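Local structure of uncharacterized protein (2Q0X) at residues G99-L102 against R103-M107; Y21-P24 against Y25-I28. The protein is of unknown function but adopts the alpha/beta hydrolase fold and is named as a paraflagellar rod component of Trypanosoma brucei. One frame throughout, in Å; residues are numbered along the deposited sequence.

Both contacts are local, and they lie at two places in the alpha/beta hydrolase fold, a hairpin turn and a helix end. Contact 2 is the turn of the hairpin that joins strands 13-21 and 26-33 at the edge of the main sheet; contact 1 is the C-terminal end of helix 87-104. Their centres lie 19 Å apart and their nearest atoms about 6 Å apart, without touching. Strand and helix connect them: His105 of contact 1 meets Phe18 of strand 13-21, while Lys22 and Ile28 of contact 2 lean on Asp93 of helix 87-104. Each also reaches the second subunit, contact 2 through more residues. A glycerol, probably from crystallisation, sits at Lys27.

Contact 1 of 2, residues G99-L102 against R103-M107; sequences GILL and RDHCM
The carbonyl oxygen of Leu101 takes two backbone N-H groups as the helix runs out: His105 N at 3.1 Å from Leu101 O, an i to i+4 bond that comes from well above the carbonyl plane, and Met107 N, whose bond to Leu101 O is weak at 3.4 Å. One residue earlier, Asp104 N binds Ile100 O at 2.7 Å. His105 is the first residue to depart from helical geometry, and Cys106 then adopts a left-handed helical conformation. That change of hand swings the chain back, so that Met107 packs against the last turn: its CG sits 4.2 Å from Leu101 CB, and its carbonyl oxygen receives a CA-H...O contact from Leu102 CA. The imidazole of His105 lies alongside Ile100, both side chains heading the same way, with CE1 4.0 Å from Ile100 CG2. With CG1 beside the backbone N (chi1 -75°), CG2 is the branch set anti to it and turned to the imidazole. Leu101 CD2 comes in obliquely from another direction, 4.1 Å from His105 ND1, a buried nitrogen with no polar partner in the model. On the exposed flank, Arg103 bends at chi3 (-57°) and brings NH1 to 2.7 Å from Asp104 OD2, a salt bridge between sequence neighbours. Leu101 and Met107 both rest on Cys40 of strand 40-44, and Leu102 touches the loop between helix 119-128 and strand 135-143. The His105 ring meets Phe18 of strand 13-21 and packs on Pro12 of the second subunit. Past Met107 the chain goes on to strand 110-115.

Contact 2 of 2, residues Y21-P24 against Y25-I28; sequences YKDP and YCKI
Lys27 runs alongside the Tyr21 ring, the two side chains pointing the same way. Its CG stands over one face, 4.3 Å from the ring centroid in a CH-pi contact and displaced toward the rim; farther out, CE approaches the phenol end, 3.2 Å from Tyr21 OH. With CG beside the backbone N (chi1 -53°) and the rest of the chain extended, the lysine follows the ring along its length and delivers NZ to Ser53 O and Asp55 of the second subunit. Tyr21 and Lys27 form a non-hydrogen-bonded antiparallel pair at the end of a beta hairpin, the connection between the first two strands of the hydrolase sheet. Lys22 N bonds Cys26 O at 3.2 Å, beside that pair. In the turn, Asp23 OD1 and Asp23 O both make weak bonds to Tyr25 N, the OD1 one resembling an Asx turn. The Tyr25 ring has Pro24 O over one face and stands 75° from the plane of the Asp23 carboxylate. Lys22, its CG anti to the backbone N (chi1 160°), stretches past the Cys26 side chain, which has two conformers, and bonds Ser82 O through NZ, while Ile28 CD1 meets Lys22 CB at 3.7 Å.

Contact 1 of 2, residues G99-L102 against R103-M107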
ATOM      1  N   GLY A  99      12.758  -1.252 -16.272  1.00 20.36           N
ATOM      2  CA  GLY A  99      13.961  -2.008 -16.519  1.00 20.10           C
ATOM      3  C   GLY A  99      13.880  -3.492 -16.191  1.00 20.13           C
ATOM      4  O   GLY A  99      14.328  -4.346 -16.982  1.00 19.74           O
ATOM      5  N   ILE A 100      13.339  -3.805 -15.018  1.00 20.16           N
ATOM      6  CA  ILE A 100      13.117  -5.192 -14.607  1.00 20.43           C
ATOM      7  C   ILE A 100      12.182  -5.918 -15.579  1.00 20.12           C
ATOM      8  O   ILE A 100      12.461  -7.021 -16.027  1.00 19.64           O
ATOM      9  CB  ILE A 100      12.528  -5.247 -13.184  1.00 21.17           C
ATOM     10  CG1 ILE A 100      13.614  -4.932 -12.153  1.00 21.61           C
ATOM     11  CG2 ILE A 100      11.831  -6.614 -12.905  1.00 21.05           C
ATOM     12  CD1 ILE A 100      13.018  -4.436 -10.810  1.00 22.14           C
ATOM     13  N   LEU A 101      11.072  -5.293 -15.920  1.00 20.14           N
ATOM     14  CA  LEU A 101      10.129  -5.905 -16.852  1.00 20.46           C
ATOM     15  C   LEU A 101      10.738  -6.199 -18.234  1.00 20.79           C
ATOM     16  O   LEU A 101      10.490  -7.257 -18.841  1.00 20.23           O
ATOM     17  CB  LEU A 101       8.918  -4.997 -17.026  1.00 20.39           C
ATOM     18  CG  LEU A 101       7.977  -4.897 -15.823  1.00 20.63           C
ATOM     19  CD1 LEU A 101       6.970  -3.796 -16.023  1.00 18.71           C
ATOM     20  CD2 LEU A 101       7.275  -6.259 -15.576  1.00 20.21           C
ATOM     21  N   LEU A 102      11.514  -5.241 -18.733  1.00 21.32           N
ATOM     22  CA  LEU A 102      12.145  -5.382 -20.036  1.00 21.72           C
ATOM     23  C   LEU A 102      13.145  -6.517 -20.011  1.00 22.41           C
ATOM     24  O   LEU A 102      13.064  -7.424 -20.832  1.00 22.22           O
ATOM     25  CB  LEU A 102      12.815  -4.082 -20.476  1.00 21.51           C
ATOM     26  CG  LEU A 102      11.895  -2.887 -20.733  1.00 21.19           C
ATOM     27  CD1 LEU A 102      12.717  -1.637 -21.083  1.00 21.00           C
ATOM     28  CD2 LEU A 102      10.873  -3.191 -21.814  1.00 20.48           C
ATOM     29  N   ARG A 103      14.079  -6.507 -19.070  1.00 23.55           N
ATOM     30  CA  ARG A 103      15.125  -7.540 -19.129  1.00 24.90           C
ATOM     31  C   ARG A 103      14.689  -8.874 -18.528  1.00 25.11           C
ATOM     32  O   ARG A 103      15.065  -9.927 -19.050  1.00 24.94           O
ATOM     33  CB  ARG A 103      16.496  -7.088 -18.591  1.00 24.95           C
ATOM     34  CG  ARG A 103      16.504  -5.994 -17.560  1.00 26.24           C
ATOM     35  CD  ARG A 103      17.877  -5.754 -16.967  1.00 26.62           C
ATOM     36  NE  ARG A 103      18.433  -6.978 -16.374  1.00 29.11           N
ATOM     37  CZ  ARG A 103      18.095  -7.511 -15.197  1.00 29.23           C
ATOM     38  NH1 ARG A 103      17.180  -6.949 -14.404  1.00 30.86           N
ATOM     39  NH2 ARG A 103      18.695  -8.629 -14.805  1.00 29.04           N
ATOM     40  N   ASP A 104      13.884  -8.846 -17.469  1.00 25.72           N
ATOM     41  CA  ASP A 104      13.584 -10.084 -16.740  1.00 26.46           C
ATOM     42  C   ASP A 104      12.278 -10.773 -17.130  1.00 26.84           C
ATOM     43  O   ASP A 104      12.143 -11.969 -16.904  1.00 26.76           O
ATOM     44  CB  ASP A 104      13.674  -9.862 -15.230  1.00 26.52           C
ATOM     45  CG  ASP A 104      15.068  -9.452 -14.789  1.00 27.01           C
ATOM     46  OD1 ASP A 104      16.049  -9.870 -15.437  1.00 27.23           O
ATOM     47  OD2 ASP A 104      15.198  -8.715 -13.793  1.00 28.29           O
ATOM     48  N   HIS A 105      11.352 -10.067 -17.773  1.00 27.46           N
ATOM     49  CA  HIS A 105      10.058 -10.673 -18.127  1.00 28.18           C
ATOM     50  C   HIS A 105       9.695 -10.642 -19.624  1.00 28.69           C
ATOM     51  O   HIS A 105       8.526 -10.695 -19.981  1.00 29.10           O
ATOM     52  CB  HIS A 105       8.958 -10.052 -17.249  1.00 28.13           C
ATOM     53  CG  HIS A 105       9.133 -10.345 -15.792  1.00 27.95           C
ATOM     54  ND1 HIS A 105       9.772  -9.481 -14.929  1.00 28.35           N
ATOM     55  CD2 HIS A 105       8.794 -11.427 -15.053  1.00 28.21           C
ATOM     56  CE1 HIS A 105       9.810 -10.012 -13.721  1.00 28.13           C
ATOM     57  NE2 HIS A 105       9.231 -11.196 -13.772  1.00 28.10           N
ATOM     58  N   CYS A 106      10.700 -10.592 -20.485  1.00 29.52           N
ATOM     59  CA  CYS A 106      10.526 -10.556 -21.957  1.00 29.68           C
ATOM     60  C   CYS A 106       9.453  -9.586 -22.444  1.00 29.34           C
ATOM     61  O   CYS A 106       8.752  -9.857 -23.431  1.00 29.71           O
ATOM     62  CB  CYS A 106      10.266 -11.949 -22.555  1.00 29.87           C
ATOM     63  SG  CYS A 106      10.446 -11.968 -24.414  1.00 31.72           S
ATOM     64  N   MET A 107       9.348  -8.446 -21.774  1.00 28.42           N
ATOM     65  CA  MET A 107       8.500  -7.373 -22.250  1.00 27.96           C
ATOM     66  C   MET A 107       9.264  -6.565 -23.299  1.00 27.48           C
ATOM     67  O   MET A 107      10.325  -6.015 -23.012  1.00 27.20           O
ATOM     68  CB  MET A 107       8.059  -6.486 -21.080  1.00 27.67           C
ATOM     69  CG  MET A 107       7.137  -7.174 -20.110  1.00 27.40           C
ATOM     70  SD  MET A 107       5.635  -7.801 -20.903  1.00 28.16           S
ATOM     71  CE  MET A 107       5.823  -9.576 -20.877  1.00 26.88           C
TER

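Contact 2 of 2, residues Y21-P24 against Y25-I28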
ATOM      1  N   TYR A  21      13.305  -4.226  -4.405  1.00 29.77           N
ATOM      2  CA  TYR A  21      13.820  -3.381  -3.328  1.00 30.97           C
ATOM      3  C   TYR A  21      14.037  -1.963  -3.821  1.00 31.59           C
ATOM      4  O   TYR A  21      14.767  -1.727  -4.783  1.00 31.57           O
ATOM      5  CB  TYR A  21      15.145  -3.916  -2.765  1.00 31.47           C
ATOM      6  CG  TYR A  21      15.012  -4.938  -1.663  1.00 32.07           C
ATOM      7  CD1 TYR A  21      14.989  -4.550  -0.323  1.00 32.57           C
ATOM      8  CD2 TYR A  21      14.942  -6.295  -1.951  1.00 32.84           C
ATOM      9  CE1 TYR A  21      14.877  -5.491   0.706  1.00 32.90           C
ATOM     10  CE2 TYR A  21      14.835  -7.253  -0.926  1.00 32.87           C
ATOM     11  CZ  TYR A  21      14.803  -6.851   0.397  1.00 32.80           C
ATOM     12  OH  TYR A  21      14.693  -7.811   1.397  1.00 32.33           O
ATOM     13  N   LYS A  22      13.393  -1.032  -3.130  1.00 32.38           N
ATOM     14  CA  LYS A  22      13.622   0.401  -3.279  1.00 32.97           C
ATOM     15  C   LYS A  22      14.788   0.805  -2.385  1.00 33.09           C
ATOM     16  O   LYS A  22      15.491   1.776  -2.665  1.00 33.34           O
ATOM     17  CB  LYS A  22      12.335   1.138  -2.877  1.00 33.09           C
ATOM     18  CG  LYS A  22      12.441   2.616  -2.486  1.00 33.79           C
ATOM     19  CD  LYS A  22      11.083   3.085  -1.935  1.00 33.70           C
ATOM     20  CE  LYS A  22      11.128   4.436  -1.238  1.00 34.16           C
ATOM     21  NZ  LYS A  22      10.035   4.565  -0.218  1.00 34.58           N
ATOM     22  N   ASP A  23      14.997   0.022  -1.329  1.00 33.19           N
ATOM     23  CA  ASP A  23      15.890   0.369  -0.224  1.00 33.29           C
ATOM     24  C   ASP A  23      15.636  -0.740   0.795  1.00 33.20           C
ATOM     25  O   ASP A  23      14.574  -1.355   0.763  1.00 33.47           O
ATOM     26  CB  ASP A  23      15.603   1.804   0.295  1.00 33.40           C
ATOM     27  CG  ASP A  23      14.816   1.841   1.599  1.00 33.78           C
ATOM     28  OD1 ASP A  23      15.037   1.005   2.487  1.00 35.10           O
ATOM     29  OD2 ASP A  23      13.994   2.767   1.758  1.00 34.05           O
ATOM     30  N   PRO A  24      16.603  -1.028   1.688  1.00 33.12           N
ATOM     31  CA  PRO A  24      16.454  -2.205   2.567  1.00 32.91           C
ATOM     32  C   PRO A  24      15.369  -2.115   3.665  1.00 32.64           C
ATOM     33  O   PRO A  24      15.475  -2.806   4.677  1.00 32.68           O
ATOM     34  CB  PRO A  24      17.848  -2.348   3.187  1.00 33.05           C
ATOM     35  CG  PRO A  24      18.415  -0.958   3.175  1.00 33.08           C
ATOM     36  CD  PRO A  24      17.866  -0.305   1.936  1.00 33.11           C
ATOM     37  N   TYR A  25      14.343  -1.289   3.456  1.00 32.22           N
ATOM     38  CA  TYR A  25      13.214  -1.160   4.382  1.00 31.89           C
ATOM     39  C   TYR A  25      11.871  -1.118   3.651  1.00 31.60           C
ATOM     40  O   TYR A  25      10.863  -1.552   4.205  1.00 31.79           O
ATOM     41  CB  TYR A  25      13.359   0.099   5.242  1.00 31.84           C
ATOM     42  CG  TYR A  25      14.452   0.015   6.291  1.00 31.81           C
ATOM     43  CD1 TYR A  25      14.373  -0.907   7.339  1.00 31.85           C
ATOM     44  CD2 TYR A  25      15.551   0.871   6.250  1.00 31.70           C
ATOM     45  CE1 TYR A  25      15.367  -0.980   8.303  1.00 31.64           C
ATOM     46  CE2 TYR A  25      16.544   0.805   7.204  1.00 31.64           C
ATOM     47  CZ  TYR A  25      16.450  -0.120   8.227  1.00 31.71           C
ATOM     48  OH  TYR A  25      17.442  -0.178   9.171  1.00 31.63           O
ATOM     49  N   CYS A  26      11.866  -0.574   2.433  1.00 31.20           N
ATOM     50  CA  CYS A  26      10.667  -0.500   1.600  0.50 30.87           C
ATOM     51  C   CYS A  26      10.828  -1.416   0.380  1.00 30.65           C
ATOM     52  O   CYS A  26      11.764  -1.248  -0.417  1.00 30.88           O
ATOM     53  CB  CYS A  26      10.392   0.937   1.112  0.50 30.79           C
ATOM     54  SG  CYS A  26      10.994   2.328   2.131  0.50 30.90           S
ATOM     55  N   LYS A  27       9.925  -2.379   0.241  1.00 29.74           N
ATOM     56  CA  LYS A  27       9.840  -3.183  -0.966  1.00 28.85           C
ATOM     57  C   LYS A  27       8.568  -2.755  -1.647  1.00 27.57           C
ATOM     58  O   LYS A  27       7.599  -2.389  -0.975  1.00 27.35           O
ATOM     59  CB  LYS A  27       9.722  -4.664  -0.662  1.00 29.09           C
ATOM     60  CG  LYS A  27      10.763  -5.222   0.241  1.00 29.76           C
ATOM     61  CD  LYS A  27      10.446  -6.702   0.476  1.00 30.32           C
ATOM     62  CE  LYS A  27      11.551  -7.382   1.243  1.00 30.48           C
ATOM     63  NZ  LYS A  27      11.380  -8.859   1.297  1.00 30.98           N
ATOM     64  N   ILE A  28       8.585  -2.815  -2.974  1.00 26.24           N
ATOM     65  CA  ILE A  28       7.480  -2.380  -3.808  1.00 25.31           C
ATOM     66  C   ILE A  28       6.838  -3.611  -4.457  1.00 24.72           C
ATOM     67  O   ILE A  28       7.495  -4.320  -5.226  1.00 24.35           O
ATOM     68  CB  ILE A  28       7.971  -1.407  -4.903  1.00 25.21           C
ATOM     69  CG1 ILE A  28       8.715  -0.216  -4.270  1.00 24.95           C
ATOM     70  CG2 ILE A  28       6.813  -0.934  -5.736  1.00 24.79           C
ATOM     71  CD1 ILE A  28       9.544   0.575  -5.257  1.00 25.04           C
TER